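Local coordinates for protein 2,3-dimethylmalate lyase (Aspergillus niger, PDB 3FA4) that belongs to the phosphoenolpyruvate phosphomutase family of TIM-barrel enzymes and holds a magnesium ion at a pair of aspartates, at residues Gly191-Glu196 with His217-Ser222; Ala159-Leu164 with Val173-Ala178; Leu42-Ala47 with Ala69-Ile74; Val3-Ser8 with Gly108-His113. One frame throughout, in Å; residues are numbered along the deposited sequence.

Contact 1: residues Gly191-Glu196 with His217-Ser222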
loop_
_atom_site.group_PDB
_atom_site.type_symbol
_atom_site.label_atom_id
_atom_site.label_comp_id
_atom_site.label_asym_id
_atom_site.label_seq_id
_atom_site.Cartn_x
_atom_site.Cartn_y
_atom_site.Cartn_z
ATOM N N GLY B 191 -18.256 -24.940 10.071
ATOM C CA GLY B 191 -18.243 -25.804 11.245
ATOM C C GLY B 191 -19.287 -26.887 11.344
ATOM O O GLY B 191 -19.786 -27.168 12.433
ATOM N N ILE B 192 -19.606 -27.502 10.195
ATOM C CA ILE B 192 -20.469 -28.663 10.204
ATOM C C ILE B 192 -19.974 -29.617 11.295
ATOM O O ILE B 192 -18.788 -29.895 11.355
ATOM C CB ILE B 192 -20.482 -29.317 8.823
ATOM C CG1 ILE B 192 -21.223 -28.409 7.848
ATOM C CG2 ILE B 192 -21.114 -30.744 8.904
ATOM C CD1 ILE B 192 -20.610 -28.432 6.521
ATOM N N THR B 193 -20.866 -30.091 12.176
ATOM C CA THR B 193 -20.467 -30.918 13.337
ATOM C C THR B 193 -20.422 -32.456 13.231
ATOM O O THR B 193 -19.927 -33.116 14.143
ATOM C CB THR B 193 -21.273 -30.555 14.572
ATOM O OG1 THR B 193 -22.639 -30.884 14.368
ATOM C CG2 THR B 193 -21.147 -29.057 14.849
ATOM N N SER B 194 -20.970 -33.028 12.172
ATOM C CA SER B 194 -20.898 -34.465 11.922
ATOM C C SER B 194 -20.967 -34.742 10.414
ATOM O O SER B 194 -21.318 -33.865 9.629
ATOM C CB SER B 194 -22.094 -35.178 12.535
ATOM O OG SER B 194 -23.236 -34.837 11.792
ATOM N N ARG B 195 -20.658 -35.988 10.015
ATOM C CA ARG B 195 -20.875 -36.443 8.645
ATOM C C ARG B 195 -22.354 -36.478 8.332
ATOM O O ARG B 195 -22.768 -36.336 7.195
ATOM C CB ARG B 195 -20.287 -37.830 8.454
ATOM C CG ARG B 195 -18.783 -37.881 8.492
ATOM C CD ARG B 195 -18.278 -39.327 8.184
ATOM N NE ARG B 195 -17.046 -39.405 8.937
ATOM C CZ ARG B 195 -15.826 -39.301 8.437
ATOM N NH1 ARG B 195 -15.607 -39.273 7.140
ATOM N NH2 ARG B 195 -14.802 -39.312 9.261
ATOM N N GLU B 196 -23.152 -36.652 9.371
ATOM C CA GLU B 196 -24.586 -36.706 9.217
ATOM C C GLU B 196 -25.142 -35.338 8.861
ATOM O O GLU B 196 -25.964 -35.228 7.965
ATOM C CB GLU B 196 -25.237 -37.288 10.475
ATOM C CG GLU B 196 -26.756 -37.453 10.358
ATOM C CD GLU B 196 -27.363 -38.015 11.626
ATOM O OE1 GLU B 196 -27.124 -37.436 12.742
ATOM O OE2 GLU B 196 -28.066 -39.033 11.516
ATOM N N HIS B 217 -9.244 -31.280 13.266
ATOM C CA HIS B 217 -9.130 -31.213 14.752
ATOM C C HIS B 217 -10.041 -30.151 15.372
ATOM O O HIS B 217 -9.702 -29.591 16.451
ATOM C CB HIS B 217 -7.655 -31.087 15.233
ATOM C CG HIS B 217 -6.708 -32.024 14.534
ATOM N ND1 HIS B 217 -6.840 -33.406 14.586
ATOM C CD2 HIS B 217 -5.642 -31.784 13.732
ATOM C CE1 HIS B 217 -5.896 -33.972 13.855
ATOM N NE2 HIS B 217 -5.155 -33.011 13.324
ATOM N N GLY B 218 -11.199 -29.892 14.723
ATOM C CA GLY B 218 -12.156 -28.845 15.198
ATOM C C GLY B 218 -13.571 -29.405 15.318
ATOM O O GLY B 218 -13.736 -30.562 15.693
ATOM N N ALA B 219 -14.597 -28.638 14.923
ATOM C CA ALA B 219 -16.005 -29.119 15.004
ATOM C C ALA B 219 -16.314 -30.257 13.998
ATOM O O ALA B 219 -17.172 -31.146 14.236
ATOM C CB ALA B 219 -16.943 -27.947 14.784
ATOM N N THR B 220 -15.571 -30.256 12.888
ATOM C CA THR B 220 -15.804 -31.192 11.771
ATOM C C THR B 220 -14.963 -32.503 11.804
ATOM O O THR B 220 -13.730 -32.461 11.924
ATOM C CB THR B 220 -15.575 -30.419 10.443
ATOM O OG1 THR B 220 -16.208 -29.142 10.559
ATOM C CG2 THR B 220 -16.113 -31.172 9.195
ATOM N N PRO B 221 -15.621 -33.675 11.638
ATOM C CA PRO B 221 -14.873 -34.911 11.540
ATOM C C PRO B 221 -13.917 -34.825 10.327
ATOM O O PRO B 221 -14.049 -33.900 9.588
ATOM C CB PRO B 221 -15.987 -35.946 11.343
ATOM C CG PRO B 221 -17.126 -35.194 10.755
ATOM C CD PRO B 221 -17.072 -33.942 11.528
ATOM N N SER B 222 -12.948 -35.722 10.167
ATOM C CA SER B 222 -11.919 -35.582 9.122
ATOM C C SER B 222 -12.420 -36.223 7.874
ATOM O O SER B 222 -12.589 -37.419 7.825
ATOM C CB SER B 222 -10.582 -36.188 9.568
ATOM O OG SER B 222 -9.907 -35.314 10.500
#

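Contact 2: residues Ala159-Leu164 with Val173-Ala178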
loop_
_atom_site.group_PDB
_atom_site.type_symbol
_atom_site.label_atom_id
_atom_site.label_comp_id
_atom_site.label_asym_id
_atom_site.label_seq_id
_atom_site.Cartn_x
_atom_site.Cartn_y
_atom_site.Cartn_z
ATOM N N ALA B 159 -21.464 -17.659 -0.277
ATOM C CA ALA B 159 -22.207 -17.188 0.890
ATOM C C ALA B 159 -21.869 -18.081 2.093
ATOM O O ALA B 159 -22.179 -19.245 2.129
ATOM C CB ALA B 159 -23.739 -17.163 0.601
ATOM N N ARG B 160 -21.163 -17.530 3.062
ATOM C CA ARG B 160 -20.820 -18.221 4.271
ATOM C C ARG B 160 -21.731 -17.788 5.426
ATOM O O ARG B 160 -22.115 -16.612 5.540
ATOM C CB ARG B 160 -19.360 -17.898 4.595
ATOM C CG ARG B 160 -18.921 -18.438 5.892
ATOM C CD ARG B 160 -17.505 -18.170 6.078
ATOM N NE ARG B 160 -17.214 -18.003 7.487
ATOM C CZ ARG B 160 -16.043 -18.270 8.050
ATOM N NH1 ARG B 160 -15.030 -18.688 7.322
ATOM N NH2 ARG B 160 -15.892 -18.077 9.345
ATOM N N THR B 161 -22.057 -18.753 6.273
ATOM C CA THR B 161 -22.771 -18.500 7.482
ATOM C C THR B 161 -22.089 -19.087 8.686
ATOM O O THR B 161 -21.658 -20.264 8.710
ATOM C CB THR B 161 -24.259 -18.842 7.433
ATOM O OG1 THR B 161 -24.870 -18.435 8.655
ATOM C CG2 THR B 161 -24.566 -20.371 7.087
ATOM N N ASP B 162 -21.902 -18.185 9.665
ATOM C CA ASP B 162 -21.250 -18.552 10.903
ATOM C C ASP B 162 -22.267 -18.775 11.989
ATOM O O ASP B 162 -21.898 -18.764 13.169
ATOM C CB ASP B 162 -20.222 -17.500 11.305
ATOM C CG ASP B 162 -19.028 -17.501 10.381
ATOM O OD1 ASP B 162 -18.087 -18.293 10.568
ATOM O OD2 ASP B 162 -19.051 -16.748 9.426
ATOM N N SER B 163 -23.535 -18.984 11.597
ATOM C CA SER B 163 -24.658 -19.065 12.585
ATOM C C SER B 163 -24.898 -20.396 13.254
ATOM O O SER B 163 -25.669 -20.432 14.181
ATOM C CB SER B 163 -25.967 -18.592 11.988
ATOM O OG SER B 163 -26.346 -19.447 10.947
ATOM N N LEU B 164 -24.235 -21.475 12.823
ATOM C CA LEU B 164 -24.519 -22.824 13.388
ATOM C C LEU B 164 -24.482 -22.942 14.925
ATOM O O LEU B 164 -25.473 -23.219 15.579
ATOM C CB LEU B 164 -23.614 -23.894 12.738
ATOM C CG LEU B 164 -23.849 -25.375 12.991
ATOM C CD1 LEU B 164 -25.233 -25.816 12.558
ATOM C CD2 LEU B 164 -22.820 -26.197 12.243
ATOM N N VAL B 173 -29.370 -23.068 7.658
ATOM C CA VAL B 173 -29.939 -23.426 6.368
ATOM C C VAL B 173 -30.844 -22.270 5.828
ATOM O O VAL B 173 -30.698 -21.928 4.673
ATOM C CB VAL B 173 -30.485 -24.832 6.388
ATOM C CG1 VAL B 173 -31.202 -25.108 5.156
ATOM C CG2 VAL B 173 -29.317 -25.771 6.467
ATOM N N ALA B 174 -31.686 -21.648 6.683
ATOM C CA ALA B 174 -32.450 -20.429 6.361
ATOM C C ALA B 174 -31.655 -19.277 5.789
ATOM O O ALA B 174 -32.040 -18.722 4.758
ATOM C CB ALA B 174 -33.282 -19.903 7.590
ATOM N N ARG B 175 -30.566 -18.912 6.453
ATOM C CA ARG B 175 -29.675 -17.836 6.005
ATOM C C ARG B 175 -28.945 -18.212 4.681
ATOM O O ARG B 175 -28.743 -17.354 3.787
ATOM C CB ARG B 175 -28.633 -17.488 7.101
ATOM C CG ARG B 175 -29.161 -16.737 8.321
ATOM C CD ARG B 175 -28.145 -16.655 9.383
ATOM N NE ARG B 175 -28.659 -15.812 10.467
ATOM C CZ ARG B 175 -28.207 -14.599 10.773
ATOM N NH1 ARG B 175 -27.175 -14.047 10.146
ATOM N NH2 ARG B 175 -28.793 -13.920 11.705
ATOM N N LEU B 176 -28.535 -19.467 4.558
ATOM C CA LEU B 176 -28.019 -19.925 3.232
ATOM C C LEU B 176 -28.987 -19.739 2.098
ATOM O O LEU B 176 -28.598 -19.197 1.093
ATOM C CB LEU B 176 -27.474 -21.362 3.242
ATOM C CG LEU B 176 -26.147 -21.417 4.003
ATOM C CD1 LEU B 176 -25.677 -22.840 4.117
ATOM C CD2 LEU B 176 -25.092 -20.450 3.387
ATOM N N ARG B 177 -30.224 -20.217 2.267
ATOM C CA ARG B 177 -31.315 -20.123 1.273
ATOM C C ARG B 177 -31.664 -18.649 0.975
ATOM O O ARG B 177 -31.849 -18.278 -0.168
ATOM C CB ARG B 177 -32.557 -20.819 1.821
ATOM C CG ARG B 177 -32.592 -22.279 1.568
ATOM C CD ARG B 177 -33.870 -22.899 2.131
ATOM N NE ARG B 177 -33.864 -24.372 2.005
ATOM C CZ ARG B 177 -34.392 -25.235 2.896
ATOM N NH1 ARG B 177 -34.975 -24.836 4.050
ATOM N NH2 ARG B 177 -34.304 -26.525 2.643
ATOM N N ALA B 178 -31.701 -17.782 1.978
ATOM C CA ALA B 178 -31.871 -16.372 1.681
ATOM C C ALA B 178 -30.734 -15.898 0.742
ATOM O O ALA B 178 -30.977 -15.173 -0.193
ATOM C CB ALA B 178 -31.920 -15.571 2.948
#

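Contact 3: residues Leu42-Ala47 with Ala69-Ile74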
loop_
_atom_site.group_PDB
_atom_site.type_symbol
_atom_site.label_atom_id
_atom_site.label_comp_id
_atom_site.label_asym_id
_atom_site.label_seq_id
_atom_site.Cartn_x
_atom_site.Cartn_y
_atom_site.Cartn_z
ATOM N N LEU B 42 -6.370 -22.859 -5.441
ATOM C CA LEU B 42 -5.804 -22.520 -4.167
ATOM C C LEU B 42 -6.863 -21.759 -3.357
ATOM O O LEU B 42 -7.850 -21.255 -3.899
ATOM C CB LEU B 42 -4.570 -21.665 -4.338
ATOM C CG LEU B 42 -3.432 -22.039 -5.261
ATOM C CD1 LEU B 42 -2.624 -20.806 -5.578
ATOM C CD2 LEU B 42 -2.564 -23.236 -4.682
ATOM N N TYR B 43 -6.656 -21.704 -2.046
ATOM C CA TYR B 43 -7.549 -20.994 -1.190
ATOM C C TYR B 43 -6.695 -20.035 -0.406
ATOM O O TYR B 43 -5.846 -20.505 0.316
ATOM C CB TYR B 43 -8.313 -21.973 -0.233
ATOM C CG TYR B 43 -9.066 -21.272 0.827
ATOM C CD1 TYR B 43 -10.170 -20.454 0.527
ATOM C CD2 TYR B 43 -8.626 -21.327 2.122
ATOM C CE1 TYR B 43 -10.848 -19.741 1.517
ATOM C CE2 TYR B 43 -9.281 -20.587 3.138
ATOM C CZ TYR B 43 -10.359 -19.810 2.831
ATOM O OH TYR B 43 -10.956 -19.160 3.866
ATOM N N MET B 44 -6.954 -18.722 -0.499
ATOM C CA MET B 44 -6.270 -17.755 0.374
ATOM C C MET B 44 -6.940 -17.643 1.666
ATOM O O MET B 44 -8.038 -17.071 1.751
ATOM C CB MET B 44 -6.227 -16.368 -0.247
ATOM C CG MET B 44 -5.361 -15.436 0.510
ATOM S SD MET B 44 -5.476 -13.740 -0.012
ATOM C CE MET B 44 -6.862 -13.158 1.039
ATOM N N THR B 45 -6.293 -18.129 2.712
ATOM C CA THR B 45 -6.868 -18.059 4.045
ATOM C C THR B 45 -6.662 -16.671 4.680
ATOM O O THR B 45 -5.564 -16.084 4.590
ATOM C CB THR B 45 -6.233 -19.158 4.941
ATOM O OG1 THR B 45 -6.444 -18.871 6.325
ATOM C CG2 THR B 45 -4.706 -19.248 4.737
ATOM N N GLY B 46 -7.683 -16.146 5.357
ATOM C CA GLY B 46 -7.558 -14.852 5.965
ATOM C C GLY B 46 -6.827 -15.015 7.288
ATOM O O GLY B 46 -6.173 -14.110 7.707
ATOM N N ALA B 47 -6.909 -16.197 7.925
ATOM C CA ALA B 47 -6.214 -16.393 9.198
ATOM C C ALA B 47 -4.717 -16.379 8.965
ATOM O O ALA B 47 -3.988 -15.778 9.726
ATOM C CB ALA B 47 -6.655 -17.678 9.904
ATOM N N ALA B 69 -4.391 -7.043 -1.664
ATOM C CA ALA B 69 -3.005 -7.070 -2.168
ATOM C C ALA B 69 -2.493 -8.522 -2.158
ATOM O O ALA B 69 -1.843 -8.986 -3.134
ATOM C CB ALA B 69 -2.131 -6.148 -1.440
ATOM N N ASN B 70 -2.916 -9.268 -1.135
ATOM C CA ASN B 70 -2.460 -10.664 -0.939
ATOM C C ASN B 70 -3.165 -11.570 -1.920
ATOM O O ASN B 70 -2.484 -12.350 -2.551
ATOM C CB ASN B 70 -2.540 -11.132 0.533
ATOM C CG ASN B 70 -1.535 -12.262 0.864
ATOM O OD1 ASN B 70 -0.378 -12.173 0.570
ATOM N ND2 ASN B 70 -1.994 -13.291 1.506
ATOM N N ALA B 71 -4.487 -11.415 -2.117
ATOM C CA ALA B 71 -5.227 -12.230 -3.138
ATOM C C ALA B 71 -4.801 -11.975 -4.565
ATOM O O ALA B 71 -4.693 -12.936 -5.336
ATOM C CB ALA B 71 -6.809 -12.101 -2.982
ATOM N N GLU B 72 -4.617 -10.703 -4.969
ATOM C CA GLU B 72 -4.062 -10.406 -6.256
ATOM C C GLU B 72 -2.692 -10.994 -6.525
ATOM O O GLU B 72 -2.400 -11.381 -7.658
ATOM C CB GLU B 72 -3.947 -8.930 -6.484
ATOM C CG GLU B 72 -3.505 -8.618 -7.926
ATOM C CD GLU B 72 -3.605 -7.146 -8.316
ATOM O OE1 GLU B 72 -3.097 -6.763 -9.378
ATOM O OE2 GLU B 72 -4.131 -6.372 -7.520
ATOM N N MET B 73 -1.812 -10.965 -5.534
ATOM C CA MET B 73 -0.541 -11.597 -5.665
ATOM C C MET B 73 -0.663 -13.123 -5.839
ATOM O O MET B 73 0.001 -13.701 -6.730
ATOM C CB MET B 73 0.316 -11.243 -4.463
ATOM C CG MET B 73 1.749 -11.703 -4.585
ATOM S SD MET B 73 2.009 -13.336 -3.863
ATOM C CE MET B 73 1.290 -13.132 -2.180
ATOM N N ILE B 74 -1.487 -13.789 -5.022
ATOM C CA ILE B 74 -1.650 -15.268 -5.156
ATOM C C ILE B 74 -2.354 -15.679 -6.461
ATOM O O ILE B 74 -1.944 -16.613 -7.116
ATOM C CB ILE B 74 -2.338 -15.851 -3.853
ATOM C CG1 ILE B 74 -1.439 -15.534 -2.618
ATOM C CG2 ILE B 74 -2.636 -17.344 -3.988
ATOM C CD1 ILE B 74 -2.121 -15.648 -1.154
#

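Contact 4: residues Val3-Ser8 with Gly108-His113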
loop_
_atom_site.group_PDB
_atom_site.type_symbol
_atom_site.label_atom_id
_atom_site.label_comp_id
_atom_site.label_asym_id
_atom_site.label_seq_id
_atom_site.Cartn_x
_atom_site.Cartn_y
_atom_site.Cartn_z
ATOM N N VAL B 3 -8.344 -12.703 -19.742
ATOM C CA VAL B 3 -9.230 -13.805 -19.289
ATOM C C VAL B 3 -9.043 -13.852 -17.750
ATOM O O VAL B 3 -8.034 -13.345 -17.216
ATOM C CB VAL B 3 -8.807 -15.184 -19.944
ATOM C CG1 VAL B 3 -9.631 -16.374 -19.410
ATOM C CG2 VAL B 3 -8.941 -15.128 -21.440
ATOM N N THR B 4 -10.011 -14.399 -17.016
ATOM C CA THR B 4 -9.774 -14.655 -15.569
ATOM C C THR B 4 -10.060 -16.133 -15.228
ATOM O O THR B 4 -10.771 -16.872 -15.988
ATOM C CB THR B 4 -10.456 -13.553 -14.630
ATOM O OG1 THR B 4 -10.516 -14.019 -13.269
ATOM C CG2 THR B 4 -11.927 -13.227 -15.128
ATOM N N ALA B 5 -9.428 -16.579 -14.153
ATOM C CA ALA B 5 -9.739 -17.889 -13.609
ATOM C C ALA B 5 -11.121 -17.955 -12.905
ATOM O O ALA B 5 -11.544 -19.054 -12.538
ATOM C CB ALA B 5 -8.616 -18.468 -12.789
ATOM N N ALA B 6 -11.839 -16.819 -12.816
ATOM C CA ALA B 6 -13.267 -16.760 -12.378
ATOM C C ALA B 6 -14.213 -17.563 -13.270
ATOM O O ALA B 6 -15.073 -18.351 -12.804
ATOM C CB ALA B 6 -13.745 -15.260 -12.314
ATOM N N THR B 7 -14.041 -17.294 -14.564
ATOM C CA THR B 7 -14.757 -17.902 -15.676
ATOM C C THR B 7 -14.524 -19.406 -15.792
ATOM O O THR B 7 -15.440 -20.155 -16.113
ATOM C CB THR B 7 -14.377 -17.222 -17.024
ATOM O OG1 THR B 7 -14.703 -15.817 -16.967
ATOM C CG2 THR B 7 -15.130 -17.862 -18.170
ATOM N N SER B 8 -13.317 -19.882 -15.551
ATOM C CA SER B 8 -13.147 -21.328 -15.677
ATOM C C SER B 8 -13.671 -22.034 -14.375
ATOM O O SER B 8 -14.280 -23.073 -14.443
ATOM C CB SER B 8 -11.714 -21.655 -16.100
ATOM O OG SER B 8 -10.790 -21.287 -15.114
ATOM N N GLY B 108 -8.082 -10.604 -10.362
ATOM C CA GLY B 108 -8.054 -11.919 -10.977
ATOM C C GLY B 108 -8.445 -13.000 -10.016
ATOM O O GLY B 108 -8.253 -14.196 -10.318
ATOM N N VAL B 109 -9.059 -12.600 -8.893
ATOM C CA VAL B 109 -9.586 -13.576 -7.905
ATOM C C VAL B 109 -10.719 -14.378 -8.526
ATOM O O VAL B 109 -11.521 -13.762 -9.166
ATOM C CB VAL B 109 -10.015 -12.901 -6.631
ATOM C CG1 VAL B 109 -10.461 -13.960 -5.627
ATOM C CG2 VAL B 109 -8.817 -12.134 -6.081
ATOM N N ALA B 110 -10.736 -15.723 -8.413
ATOM C CA ALA B 110 -11.843 -16.529 -8.945
ATOM C C ALA B 110 -13.164 -16.601 -8.100
ATOM O O ALA B 110 -14.242 -16.750 -8.660
ATOM C CB ALA B 110 -11.366 -17.923 -9.342
ATOM N N ALA B 111 -13.073 -16.563 -6.788
ATOM C CA ALA B 111 -14.223 -16.645 -5.922
ATOM C C ALA B 111 -13.816 -15.985 -4.605
ATOM O O ALA B 111 -12.648 -15.921 -4.330
ATOM C CB ALA B 111 -14.584 -18.110 -5.674
ATOM N N PHE B 112 -14.754 -15.490 -3.807
ATOM C CA PHE B 112 -14.409 -14.998 -2.445
ATOM C C PHE B 112 -15.556 -15.335 -1.547
ATOM O O PHE B 112 -16.687 -15.336 -1.996
ATOM C CB PHE B 112 -14.172 -13.462 -2.406
ATOM C CG PHE B 112 -15.301 -12.632 -2.959
ATOM C CD1 PHE B 112 -16.312 -12.169 -2.136
ATOM C CD2 PHE B 112 -15.333 -12.276 -4.286
ATOM C CE1 PHE B 112 -17.337 -11.355 -2.638
ATOM C CE2 PHE B 112 -16.362 -11.496 -4.808
ATOM C CZ PHE B 112 -17.363 -11.027 -3.978
ATOM N N HIS B 113 -15.318 -15.675 -0.295
ATOM C CA HIS B 113 -16.514 -15.782 0.559
ATOM C C HIS B 113 -16.837 -14.548 1.412
ATOM O O HIS B 113 -15.946 -13.900 1.858
ATOM C CB HIS B 113 -16.580 -17.074 1.415
ATOM C CG HIS B 113 -15.329 -17.395 2.164
ATOM N ND1 HIS B 113 -14.983 -16.774 3.363
ATOM C CD2 HIS B 113 -14.352 -18.301 1.910
ATOM C CE1 HIS B 113 -13.831 -17.269 3.797
ATOM N NE2 HIS B 113 -13.427 -18.199 2.938
HETATM O O HOH W 1 -11.873 -12.295 -11.402
HETATM O O HOH W 2 -6.972 -15.148 -12.798
#

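Contact 1: residues Gly191-Glu196 with His217-Ser222
Ile192 O accepts a hydrogen bond from Thr220 OG1 at 2.8 Å, in the carbonyl plane and with a C=O...donor angle of 145°. The bond joins two loops of the TIM barrel, one following strand 186-189 and leading into helix 195-204, the other running from strand 211-213 toward helix 225-231. Thr220 places its hydroxyl beside its own backbone N and trans to the carbonyl carbon, which directs it toward the other loop. The same carbonyl oxygen is also approached by Thr220 CA at 3.3 Å, a CA-H...O contact that brings a second group of this residue against it. A matching contact runs the other way, from Thr193 CA to Ala219 O (3.4 Å), and its angle at hydrogen of 152° makes it the straighter of the two. Ala219 CB meets Gly191 O at 3.8 Å, where the loop has just left the strand.

Farther along, the Pro221 ring packs against the start of the helix. Its CD lies 3.9 Å from Ser194 CA, and its CG lies 3.7 Å from Arg195 N. Ser194 is the N-cap of this helix and bonds through OG to Met197 N. The extended Arg195 side chain runs alongside the Pro221 ring, CG near CG, the two pointing contrary ways. The guanidinium group has its firmer partner outside the contact, since NH1 forms a salt bridge with Glu227. Arg195 NH2 adds a weak hydrogen bond to Ser222 O, 3.2 Å long and bent to 134° at the hydrogen.

Contact 2: residues Ala159-Leu164 with Val173-Ala178
Strand 159-161, carrying Ala159 and Thr161, runs almost antiparallel to helix 173-178 with its Arg175 and Leu176: the axes are inclined at 163° and approach to 8.5 Å, the geometry of a barrel strand packed against the helix that follows it in a beta-alpha unit. Leu176 provides the apolar half of the contact. Its CD2 methyl reaches the strand backbone, 3.4 Å from Ala159 O, while its CG lies 3.6 Å from Thr161 CG2 as the two side chains pass at a slant.

Thr161 has two different branches. With its hydroxyl turned away from the backbone N (chi1 -175°), the methyl is turned to the leucine and OG1 to the stem of Arg175, whose CD is 3.8 Å away. That oxygen accepts from Ser163 N at 3.3 Å and 151°, an ST turn, and is also hydrogen-bonded to Asp116. Ser163 OG borders the same methylene, 3.7 Å from Arg175 CD. The arginine thus meets the strand end with its aliphatic part, crossing Thr161 at about a right angle, while its charged end is held elsewhere: NE pairs with Glu171, and NH1 with Asp116 and Val132 O.

All five touching residues are buried. Backbone bonds tie strand 156-161 to strand 186-189 through Val186 and Phe188, and Ala159 is wedged between helix 169-181, at Ala179, and helix 134-151, at Tyr137 and Ile141.

Contact 3: residues Leu42-Ala47 with Ala69-Ile74
Met44 packs tightly against the helix: its SD sits 3.3 Å from Ala71 N and 3.6 Å from Ala71 CB, directly on the backbone of helix 64-75. The chain leaves the strand with CG trans to the backbone N (chi1 -171°) and bends at chi3 (88°), which brings the sulfur and CE alongside the alanine. On another side, Met44 CG touches Ile74 CD1 at 3.6 Å, the two side chains crossing at about a right angle. Asn70 closes the group, its ND2 3.8 Å from Met44 SD and hydrogen-bonded to Tyr26 O.

Packing is thinner toward the strand start, where Leu42 makes a single close approach, CD1 to Ile74 CG2 at 3.8 Å. Ala69, exposed, is on the solvent side, whereas Glu72 is buried against a neighbouring subunit, pairing with Arg68 of its own chain and with Arg68 and Arg106 of the third subunit.

Strand 42-44 and helix 69-74 are nearly antiparallel (165°), and the helix also reaches strand 83-86 through Ala71 on Ala85, as in a beta-alpha-beta crossover of a TIM barrel. With thioether and methyl contacts but no polar bond between the two segments, their cohesion probably rests on shape and dispersion.

Contact 4: residues Val3-Ser8 with Gly108-His113
Thr4 OG1 comes within 3.7 Å of Gly108 O and is linked onward to the loop by water. The hydroxyl is swung to the far side of CB from the backbone N (chi1 165°), next to the carbonyl carbon, and this rotation lets it do two jobs. It accepts from Ala6 N at 3.1 Å with a nearly straight angle of 171°, making Thr4 the N-cap of helix 5-13, and it donates to a water 2.9 Å away. That water donates a hydrogen bond to Val109 O at 2.7 Å, completing a bridge between the segments.

The glycine it faces ends helix 94-107 in a Schellman motif with positive phi, and the chain then enters strand 111-114. The N-terminal helix therefore packs where a TIM-barrel strand begins, at the N-terminal end of the barrel, next to the loop carrying Asp154, which is bonded to Thr7 and touched by Ala6. Thr4 also packs on Met2 of the third subunit.

Beyond the water bridge the fit depends on short side chains. Ala110 CB rests 3.4 Å from Ala5 O and 3.7 Å from Ala6 N, against the Ala5-Ala6 peptide. With only methyl groups on each, Ala6 and Ala110 bring their CA atoms to 3.7 Å. A second water lies beside Ala5, accepting from its backbone N at 3.1 Å.

Contacts 2, 3 and 4 reach parallel strands of one barrel; contact 1 joins loops following two further strands. Contacts 3 and 4, centres 12 Å apart, meet through Tyr43 OH and His113 NE2, a probable hydrogen bond of 2.8 Å, and through Ala71 CB on Val109 CG2 at 3.7 Å. Contact 2 meets contact 4 where Arg160 CD lies 4.0 Å from His113 ND1, and touches contact 1 through Leu164 CD2, 3.2 Å from Gly191 O. The magnesium ion, at Asp86 and Asp88, is about 8 Å from the Met44 side chain of contact 3, about 13 Å from those of Thr161 (contact 2) and Val109 (contact 4), and about 14 Å from Gly191 (contact 1).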